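Local coordinates for aminopeptidase-like protein (Chaetomium thermophilum, PDB 5JM6) that probably acts as a zinc-dependent aminopeptidase of the M18 family and assembles into a dodecamer linked to the Cvt pathway of selective autophagy, at residues 75-78 with 79-83; 376-379 with 380-384; 86-89 with 90-93; 139-142 with 143-147; 313-316 with 317-321. All coordinates share one frame; numbering follows the deposited sequence.

Overall arrangement
Contacts 1 and 5 are turns of two helices, 68-81 and 305-320, that pack on each other through Cys75, Lys78 and Leu79 against Phe315 and Leu319. Contact 5 is the more deeply buried. Contact 1 has a more exposed side with Gln77, Leu80 and Lys81. Its Lys76 makes a weak ion pair with Glu86 of contact 3. Contacts 2 and 3, a loop with a short helix and a loop turn, lie at subunit interfaces. Each is built on a backbone carbonyl with two donors and an aromatic face under an aliphatic group. Contact 4 lies where strand 139-141 leaves the antiparallel sheet. It too meets a neighbouring subunit, but its own turn lacks internal hydrogen bonds.

Contact 1: 75-78 with 79-83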
# COMPACT_ATOMS: atom_id res chain seq x y z
N CYS A 75 17.27 -46.58 -28.62
CA CYS A 75 16.41 -46.84 -29.76
C CYS A 75 17.21 -47.42 -30.92
O CYS A 75 16.75 -48.31 -31.63
CB CYS A 75 15.70 -45.56 -30.21
SG CYS A 75 14.63 -44.84 -28.95
N LYS A 76 18.43 -46.91 -31.09
CA LYS A 76 19.26 -47.32 -32.21
C LYS A 76 19.68 -48.78 -32.08
O LYS A 76 19.72 -49.51 -33.07
CB LYS A 76 20.48 -46.40 -32.32
CG LYS A 76 21.35 -46.67 -33.52
CD LYS A 76 22.50 -45.68 -33.64
CE LYS A 76 23.42 -46.09 -34.78
NZ LYS A 76 24.61 -45.21 -34.93
N GLN A 77 19.95 -49.22 -30.85
CA GLN A 77 20.34 -50.61 -30.63
C GLN A 77 19.17 -51.58 -30.79
O GLN A 77 19.35 -52.71 -31.23
CB GLN A 77 20.97 -50.80 -29.25
CG GLN A 77 22.26 -50.04 -29.02
CD GLN A 77 22.87 -50.32 -27.66
OE1 GLN A 77 22.39 -51.19 -26.93
NE2 GLN A 77 23.92 -49.59 -27.31
N LYS A 78 17.96 -51.15 -30.43
CA LYS A 78 16.81 -52.02 -30.58
C LYS A 78 16.35 -52.06 -32.04
O LYS A 78 15.90 -53.10 -32.52
CB LYS A 78 15.67 -51.58 -29.66
CG LYS A 78 16.06 -51.58 -28.19
CD LYS A 78 14.86 -51.82 -27.30
CE LYS A 78 15.22 -52.73 -26.13
NZ LYS A 78 14.03 -53.01 -25.28
N LEU A 79 16.46 -50.94 -32.74
CA LEU A 79 16.13 -50.91 -34.16
C LEU A 79 17.08 -51.81 -34.96
O LEU A 79 16.65 -52.51 -35.87
CB LEU A 79 16.17 -49.48 -34.71
CG LEU A 79 15.04 -48.54 -34.29
CD1 LEU A 79 15.33 -47.13 -34.78
CD2 LEU A 79 13.70 -49.03 -34.81
N LEU A 80 18.36 -51.79 -34.61
CA LEU A 80 19.34 -52.61 -35.30
C LEU A 80 19.14 -54.10 -35.00
O LEU A 80 19.34 -54.94 -35.86
CB LEU A 80 20.76 -52.18 -34.93
CG LEU A 80 21.25 -50.88 -35.57
CD1 LEU A 80 22.52 -50.39 -34.90
CD2 LEU A 80 21.46 -51.05 -37.06
N LYS A 81 18.73 -54.41 -33.77
CA LYS A 81 18.50 -55.80 -33.39
C LYS A 81 17.23 -56.35 -34.04
O LYS A 81 17.08 -57.56 -34.19
CB LYS A 81 18.43 -55.93 -31.87
CG LYS A 81 19.78 -55.80 -31.18
CD LYS A 81 19.64 -55.63 -29.68
CE LYS A 81 20.94 -55.18 -29.05
NZ LYS A 81 20.80 -54.91 -27.59
N ALA A 82 16.33 -55.45 -34.42
CA ALA A 82 15.09 -55.84 -35.08
C ALA A 82 15.23 -55.85 -36.61
O ALA A 82 14.26 -56.13 -37.32
CB ALA A 82 13.96 -54.91 -34.67
N GLY A 83 16.42 -55.53 -37.10
CA GLY A 83 16.69 -55.59 -38.53
C GLY A 83 16.45 -54.31 -39.30
O GLY A 83 16.23 -54.35 -40.51
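Cys75 to Lys81 form the last turns of helix 68-81, and successive main-chain bonds join the two segments. Leu79 N donates to Cys75 O at 2.9 Å, Leu80 N to Lys76 O, and Lys81 N to Gln77 O. The bond from Ala82 N to Lys78 O is weak, as the helix runs out. The side chains pair at a spacing of four residues. Lys76 and Leu80 lie side by side and point the same way, and Lys76 CG meets Leu80 CD1 at 4.1 Å. Lys76 has CG anti to the backbone N (chi1 -175°) and an extended chain, which carries its amine past Leu80 to a weak ion pair with Glu86. Gln77 and Lys81 also run alongside each other. Gln77 OE1 and Lys81 NZ end 4.1 Å apart, and the aliphatic part of Lys81 lies along Gln77 O. Leu79 turns the other way, into the core, where it touches Phe104, Ile112 and Ala114 of the sheet. Lys78 NZ bonds to Tyr74 OH, one turn back. Gly83 then leaves the helix with a positive phi of 92°. Gly83 N bonds weakly to Leu80 O, and the positive phi with two bonds back into the last turn makes a Schellman motif. This motif ends helix 68-81, whose Leu79 packs on the sheet.

Contact 2: 376-379 with 380-384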
# COMPACT_ATOMS: atom_id res chain seq x y z
N GLY A 376 3.17 -32.32 -55.27
CA GLY A 376 2.00 -32.92 -55.87
C GLY A 376 2.13 -34.38 -56.21
O GLY A 376 1.14 -34.99 -56.60
N ILE A 377 3.34 -34.94 -56.19
CA ILE A 377 3.46 -36.33 -55.76
C ILE A 377 3.61 -36.28 -54.24
O ILE A 377 3.01 -37.06 -53.51
CB ILE A 377 4.61 -37.11 -56.45
CG1 ILE A 377 4.51 -38.59 -56.09
CG2 ILE A 377 5.98 -36.59 -56.07
CD1 ILE A 377 3.12 -39.17 -56.28
N LEU A 378 4.42 -35.32 -53.78
CA LEU A 378 4.42 -34.92 -52.39
C LEU A 378 3.24 -34.00 -52.19
O LEU A 378 3.11 -32.98 -52.86
CB LEU A 378 5.73 -34.22 -52.01
CG LEU A 378 5.86 -33.80 -50.54
CD1 LEU A 378 6.21 -35.00 -49.67
CD2 LEU A 378 6.88 -32.69 -50.36
N GLY A 379 2.38 -34.34 -51.24
CA GLY A 379 1.15 -33.63 -51.01
C GLY A 379 -0.07 -34.40 -51.47
O GLY A 379 -1.13 -34.28 -50.87
N GLN A 380 0.10 -35.27 -52.47
CA GLN A 380 -0.83 -36.37 -52.62
C GLN A 380 -0.50 -37.30 -51.46
O GLN A 380 -1.39 -37.86 -50.82
CB GLN A 380 -0.67 -37.09 -53.96
CG GLN A 380 -1.15 -36.30 -55.16
CD GLN A 380 -1.14 -37.12 -56.44
OE1 GLN A 380 -1.80 -38.15 -56.52
NE2 GLN A 380 -0.38 -36.67 -57.43
N THR A 381 0.79 -37.45 -51.20
CA THR A 381 1.27 -38.21 -50.06
C THR A 381 0.77 -37.59 -48.76
O THR A 381 0.17 -38.27 -47.93
CB THR A 381 2.80 -38.29 -50.03
OG1 THR A 381 3.28 -38.88 -51.24
CG2 THR A 381 3.27 -39.13 -48.85
N TYR A 382 1.01 -36.29 -48.59
CA TYR A 382 0.60 -35.60 -47.37
C TYR A 382 -0.92 -35.67 -47.17
O TYR A 382 -1.39 -35.84 -46.05
CB TYR A 382 1.08 -34.15 -47.39
CG TYR A 382 2.56 -33.98 -47.12
CD1 TYR A 382 3.25 -34.88 -46.31
CD2 TYR A 382 3.28 -32.91 -47.66
CE1 TYR A 382 4.60 -34.72 -46.06
CE2 TYR A 382 4.63 -32.75 -47.41
CZ TYR A 382 5.29 -33.66 -46.60
OH TYR A 382 6.63 -33.51 -46.35
N ALA A 383 -1.67 -35.58 -48.26
CA ALA A 383 -3.14 -35.61 -48.18
C ALA A 383 -3.67 -36.97 -47.75
O ALA A 383 -4.81 -37.07 -47.28
CB ALA A 383 -3.75 -35.21 -49.52
N ARG A 384 -2.88 -38.02 -47.93
CA ARG A 384 -3.27 -39.35 -47.50
C ARG A 384 -2.68 -39.71 -46.13
O ARG A 384 -2.80 -40.84 -45.67
CB ARG A 384 -2.87 -40.40 -48.54
CG ARG A 384 -3.50 -40.15 -49.90
CD ARG A 384 -3.34 -41.33 -50.83
NE ARG A 384 -2.98 -40.90 -52.18
CZ ARG A 384 -3.84 -40.75 -53.18
NH1 ARG A 384 -5.13 -41.00 -53.00
NH2 ARG A 384 -3.41 -40.35 -54.37
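Leu378 lies over one face of the Tyr382 ring, and the two side chains cross obliquely. Leu378 CD1 sits 3.8 Å from the ring centroid, 26° off the normal, in a CH-pi contact. It is offset toward the rim on the hydroxyl side, with Tyr382 CZ at 3.5 Å. Leu378 CG is anti to the backbone N (chi1 -178°), and this brings the branched end, rather than CB, over the ring. At the other end of the ring, Tyr382 CB rests on Gly379 CA at 3.7 Å. Replacing Tyr382 by an alanine would probably leave Leu378 without its aromatic partner and open a gap beneath its methyl groups. Thr381 faces Ile377 O with two donors. Its OG1 approaches at 2.9 Å and its N at 3.2 Å, from opposite faces of the carbonyl plane. OG1 stands beside the Thr381 backbone N (chi1 -58°), so that one residue grips the acceptor twice. Gln380 extends back along the loop, and its amide NE2 donates to Gly376 O. The modelled length of that bond is very short and doubtful. Ala383 N bonds to Gly379 O. Outside, Leu362 of helix 353-368 packs on Ile377, Leu378 and Thr381. Arg90 of a neighbouring subunit packs on Gln380, Ala383 and Arg384. The chemistry is that of a loop tied to a short, weakly bonded helix: OG1 and N of Thr381 both serve Ile377 O, while Leu378 and Tyr382 supply the apolar contact.

Contact 3: 86-89 with 90-93; sequences ELPA and RDSW
Pro88 to Asp91 make a type I beta turn, closed by Asp91 N donating to Pro88 O at 3.2 Å. The same oxygen takes a second bond, from the indole NE1 of Trp93 at 2.9 Å. That bond is nearly straight, with an N-H...O angle of 174°, and Pro88 O lies near the plane of the indole, at its edge. The two donors reach Pro88 O from opposite faces of its carbonyl plane. Leu87 covers one face of the indole. Its CB stands 3.8 Å from the centroid of the five-membered ring in a CH-pi contact, and Leu87 CD1 reaches farther over the ring system, 4.0 Å from Trp93 CE3. Trp93 CG lies beside its own backbone N (chi1 -47°), which swings the indole back over the start of the turn. The turn belongs to the loop between strands 85-86 and 102-107, at the edge of the large mixed sheet. Here the indole acts as a clasp that folds the loop back on itself. Pro88 also crosses the Asp91 carboxylate, with Pro88 CG at 3.4 Å from Asp91 OD1. Arg360 bonds to Ala89 O and Asp91 O and makes a cation-pi contact with Trp93. Arg90 makes a salt bridge with Asp514 of a neighbouring subunit, whose Ala383 packs against Ala89.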
# COMPACT_ATOMS: atom_id res chain seq x y z
N GLU A 86 20.20 -48.34 -41.16
CA GLU A 86 20.43 -46.92 -40.94
C GLU A 86 20.68 -46.18 -42.24
O GLU A 86 21.47 -46.63 -43.07
CB GLU A 86 21.61 -46.70 -39.99
CG GLU A 86 21.99 -45.24 -39.82
CD GLU A 86 23.00 -45.01 -38.72
OE1 GLU A 86 23.23 -43.84 -38.36
OE2 GLU A 86 23.58 -46.00 -38.22
N LEU A 87 20.02 -45.04 -42.43
CA LEU A 87 20.26 -44.22 -43.61
C LEU A 87 21.04 -42.96 -43.23
O LEU A 87 20.46 -42.00 -42.71
CB LEU A 87 18.93 -43.85 -44.27
CG LEU A 87 18.08 -45.03 -44.75
CD1 LEU A 87 16.68 -44.58 -45.13
CD2 LEU A 87 18.76 -45.71 -45.93
N PRO A 88 22.35 -42.95 -43.51
CA PRO A 88 23.19 -41.80 -43.19
C PRO A 88 22.86 -40.62 -44.08
O PRO A 88 22.74 -40.79 -45.30
CB PRO A 88 24.61 -42.31 -43.45
CG PRO A 88 24.50 -43.81 -43.46
CD PRO A 88 23.14 -44.08 -44.02
N ALA A 89 22.74 -39.43 -43.50
CA ALA A 89 22.30 -38.26 -44.25
C ALA A 89 23.25 -37.94 -45.41
O ALA A 89 22.80 -37.52 -46.48
CB ALA A 89 22.17 -37.06 -43.33
N ARG A 90 24.54 -38.14 -45.21
CA ARG A 90 25.52 -37.75 -46.22
C ARG A 90 25.53 -38.67 -47.44
O ARG A 90 26.02 -38.28 -48.50
CB ARG A 90 26.92 -37.70 -45.61
CG ARG A 90 27.12 -36.55 -44.63
CD ARG A 90 28.48 -36.62 -43.97
NE ARG A 90 28.74 -35.46 -43.12
CZ ARG A 90 29.82 -34.69 -43.23
NH1 ARG A 90 30.74 -34.96 -44.14
NH2 ARG A 90 29.98 -33.66 -42.42
N ASP A 91 25.03 -39.89 -47.29
CA ASP A 91 24.90 -40.82 -48.42
C ASP A 91 23.63 -40.59 -49.23
O ASP A 91 22.64 -40.06 -48.73
CB ASP A 91 24.95 -42.26 -47.93
CG ASP A 91 26.19 -42.55 -47.11
OD1 ASP A 91 26.20 -43.59 -46.40
OD2 ASP A 91 27.14 -41.75 -47.15
N SER A 92 23.66 -41.01 -50.49
CA SER A 92 22.48 -40.99 -51.34
C SER A 92 21.60 -42.21 -51.06
O SER A 92 22.09 -43.33 -51.00
CB SER A 92 22.88 -40.94 -52.82
OG SER A 92 21.73 -40.94 -53.66
N TRP A 93 20.30 -41.98 -50.85
CA TRP A 93 19.37 -43.09 -50.63
C TRP A 93 18.60 -43.49 -51.87
O TRP A 93 17.89 -44.49 -51.85
CB TRP A 93 18.34 -42.74 -49.55
CG TRP A 93 18.87 -42.12 -48.30
CD1 TRP A 93 20.16 -42.08 -47.88
CD2 TRP A 93 18.10 -41.44 -47.31
NE1 TRP A 93 20.25 -41.42 -46.68
CE2 TRP A 93 18.99 -41.01 -46.31
CE3 TRP A 93 16.74 -41.14 -47.17
CZ2 TRP A 93 18.57 -40.31 -45.18
CZ3 TRP A 93 16.32 -40.44 -46.05
CH2 TRP A 93 17.23 -40.03 -45.07

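Contact 4: 139-142 with 143-147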
# COMPACT_ATOMS: atom_id res chain seq x y z
N ALA A 139 19.61 -30.08 -15.90
CA ALA A 139 20.58 -29.03 -15.60
C ALA A 139 21.93 -29.32 -16.24
O ALA A 139 22.64 -30.22 -15.80
CB ALA A 139 20.72 -28.85 -14.10
N ARG A 140 22.29 -28.54 -17.25
CA ARG A 140 23.52 -28.79 -17.99
C ARG A 140 24.73 -28.12 -17.36
O ARG A 140 24.65 -27.00 -16.86
CB ARG A 140 23.37 -28.33 -19.44
CG ARG A 140 22.27 -29.07 -20.17
CD ARG A 140 22.34 -28.89 -21.67
NE ARG A 140 22.23 -30.18 -22.34
CZ ARG A 140 21.10 -30.68 -22.85
NH1 ARG A 140 19.97 -29.98 -22.78
NH2 ARG A 140 21.11 -31.87 -23.43
N LEU A 141 25.86 -28.83 -17.38
CA LEU A 141 27.12 -28.28 -16.92
C LEU A 141 27.51 -27.07 -17.77
O LEU A 141 27.40 -27.09 -18.99
CB LEU A 141 28.23 -29.34 -16.97
CG LEU A 141 28.48 -30.19 -15.72
CD1 LEU A 141 27.25 -31.00 -15.33
CD2 LEU A 141 29.67 -31.10 -15.95
N LYS A 142 27.97 -26.02 -17.10
CA LYS A 142 28.46 -24.82 -17.77
C LYS A 142 29.68 -25.15 -18.61
O LYS A 142 30.35 -26.15 -18.36
CB LYS A 142 28.79 -23.75 -16.73
CG LYS A 142 27.60 -23.29 -15.89
CD LYS A 142 27.50 -21.79 -15.91
CE LYS A 142 26.39 -21.24 -15.03
NZ LYS A 142 26.63 -21.46 -13.57
N PRO A 143 29.97 -24.32 -19.64
CA PRO A 143 31.25 -24.47 -20.35
C PRO A 143 32.45 -24.50 -19.39
O PRO A 143 33.32 -25.35 -19.55
CB PRO A 143 31.28 -23.23 -21.24
CG PRO A 143 29.84 -23.04 -21.60
CD PRO A 143 29.04 -23.44 -20.37
N THR A 144 32.47 -23.61 -18.41
CA THR A 144 33.39 -23.76 -17.29
C THR A 144 32.56 -24.17 -16.08
O THR A 144 31.82 -23.37 -15.52
CB THR A 144 34.16 -22.45 -16.98
OG1 THR A 144 34.94 -22.08 -18.12
CG2 THR A 144 35.07 -22.64 -15.78
N SER A 145 32.68 -25.44 -15.69
CA SER A 145 31.91 -25.94 -14.56
C SER A 145 32.64 -25.82 -13.23
O SER A 145 32.02 -25.96 -12.17
CB SER A 145 31.49 -27.39 -14.82
OG SER A 145 32.40 -28.05 -15.69
N VAL A 146 33.93 -25.53 -13.27
CA VAL A 146 34.71 -25.41 -12.05
C VAL A 146 34.27 -24.16 -11.26
O VAL A 146 33.81 -23.17 -11.84
CB VAL A 146 36.23 -25.35 -12.34
CG1 VAL A 146 36.66 -23.97 -12.80
CG2 VAL A 146 37.02 -25.78 -11.11
N LYS A 147 34.38 -24.25 -9.94
CA LYS A 147 34.00 -23.18 -9.03
C LYS A 147 35.03 -23.09 -7.91
O LYS A 147 35.78 -24.04 -7.68
CB LYS A 147 32.61 -23.44 -8.43
CG LYS A 147 31.44 -23.23 -9.39
CD LYS A 147 30.96 -21.79 -9.39
CE LYS A 147 29.51 -21.70 -9.82
NZ LYS A 147 29.00 -20.30 -9.84
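The peptide between Lys142 and Pro143 is the flat group of this turn, and the pyrrolidine ring of Pro143 continues from it. The link is trans, with the two CA atoms 3.8 Å apart. The Lys142 O end of the peptide is turned toward Ser145, whose OG and CB each lie 3.9 Å from Lys142 O. The ring of Pro143 packs on His408 of a neighbouring subunit, and the same histidine accepts a hydrogen bond from Thr144 N, one residue on. Leu141 touches the turn lightly, with Leu141 CD2 at 4.1 Å from Ser145 OG, and its side chain packs among Leu156, Trp280 and Leu282 of the flanking strands. The two segments share no hydrogen bond. The turn follows strand 139-141 of the six-stranded antiparallel sheet, and backbone bonds of Lys142 and Ser145 to Gly157 tie it to the neighbouring strand 153-160. Lys142 begins with CG beside the backbone N (chi1 -62°) and bends again at chi2 and chi4, and its amine makes a hydrogen bond with Val158 O and a salt bridge with Glu222. Lys147 NZ stands 4.6 Å from Lys142 NZ and has a long, weak ion pair with the same Glu222. Glu222 is thus shared by both amines, which probably accounts for their closeness. The chemistry is consistent with a turn held by outside partners: the next strand, Glu222 and a histidine of the neighbouring subunit.

Contact 5: 313-316 with 317-321; sequences AAFM and ALLHA
Phe315 and Leu319 meet one turn apart on helix 305-320. Leu319 lies over one face of the phenyl ring, toward its rim, with Leu319 CD1 at 3.5 Å from Phe315 CE2. Phe315 CG is anti to the backbone N (chi1 176°), which brings the end of the ring beneath the leucine. Met316 and His320 run side by side. The doubly bent methionine chain curls its methyl toward the imidazole, with Met316 CE at 3.6 Å from His320 NE2. Main-chain bonds set this spacing: Leu319 N donates to Phe315 O at 3.1 Å, and His320 N to Met316 O at 2.9 Å. Farther out, Phe315 packs on Cys75, Lys78 and Leu79 of helix 68-81, and His320 meets Phe54 edge-to-face. With an alanine in place of Phe315, Leu319 would probably lose its aromatic face and a gap would open toward helix 68-81. Ala313 and Ala317 face Tyr503 of helix 495-514, while Ala314 and Leu318 rest on Val333 of strand 330-336. This is a helix packed on a mixed sheet, as in zinc exopeptidases of this clan; near its start Asp306 binds zinc.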
# COMPACT_ATOMS: atom_id res chain seq x y z
N ALA A 313 6.59 -45.23 -25.79
CA ALA A 313 5.42 -46.00 -26.19
C ALA A 313 5.23 -45.96 -27.70
O ALA A 313 4.83 -46.95 -28.32
CB ALA A 313 4.17 -45.49 -25.48
N ALA A 314 5.51 -44.81 -28.30
CA ALA A 314 5.44 -44.66 -29.75
C ALA A 314 6.49 -45.55 -30.42
O ALA A 314 6.19 -46.27 -31.38
CB ALA A 314 5.63 -43.21 -30.16
N PHE A 315 7.71 -45.49 -29.91
CA PHE A 315 8.80 -46.32 -30.40
C PHE A 315 8.44 -47.80 -30.33
O PHE A 315 8.61 -48.54 -31.30
CB PHE A 315 10.08 -46.04 -29.60
CG PHE A 315 11.24 -46.92 -29.96
CD1 PHE A 315 11.99 -46.68 -31.10
CD2 PHE A 315 11.61 -47.97 -29.13
CE1 PHE A 315 13.07 -47.48 -31.42
CE2 PHE A 315 12.69 -48.78 -29.45
CZ PHE A 315 13.42 -48.53 -30.60
N MET A 316 7.93 -48.24 -29.18
CA MET A 316 7.55 -49.64 -29.00
C MET A 316 6.40 -50.03 -29.92
O MET A 316 6.33 -51.17 -30.38
CB MET A 316 7.18 -49.93 -27.54
CG MET A 316 8.35 -49.85 -26.56
SD MET A 316 9.66 -51.07 -26.84
CE MET A 316 8.82 -52.59 -26.41
N ALA A 317 5.49 -49.09 -30.18
CA ALA A 317 4.39 -49.35 -31.10
C ALA A 317 4.93 -49.68 -32.50
O ALA A 317 4.45 -50.61 -33.15
CB ALA A 317 3.46 -48.17 -31.16
N LEU A 318 5.92 -48.92 -32.94
CA LEU A 318 6.54 -49.18 -34.24
C LEU A 318 7.16 -50.58 -34.26
O LEU A 318 6.95 -51.34 -35.20
CB LEU A 318 7.59 -48.13 -34.57
CG LEU A 318 8.18 -48.22 -35.98
CD1 LEU A 318 7.08 -48.10 -37.02
CD2 LEU A 318 9.24 -47.15 -36.19
N LEU A 319 7.92 -50.91 -33.22
CA LEU A 319 8.56 -52.22 -33.14
C LEU A 319 7.54 -53.35 -33.11
O LEU A 319 7.82 -54.46 -33.55
CB LEU A 319 9.46 -52.31 -31.90
CG LEU A 319 10.75 -51.49 -31.88
CD1 LEU A 319 11.59 -51.86 -30.67
CD2 LEU A 319 11.54 -51.68 -33.17
N HIS A 320 6.35 -53.08 -32.56
CA HIS A 320 5.31 -54.10 -32.46
C HIS A 320 4.23 -54.02 -33.54
O HIS A 320 3.26 -54.78 -33.50
CB HIS A 320 4.66 -54.03 -31.07
CG HIS A 320 5.53 -54.57 -29.98
ND1 HIS A 320 5.32 -55.80 -29.40
CD2 HIS A 320 6.63 -54.06 -29.37
CE1 HIS A 320 6.24 -56.02 -28.48
NE2 HIS A 320 7.04 -54.98 -28.44
N ALA A 321 4.38 -53.11 -34.50
CA ALA A 321 3.37 -52.94 -35.53
C ALA A 321 3.33 -54.12 -36.50
O ALA A 321 4.32 -54.84 -36.66
CB ALA A 321 3.61 -51.64 -36.29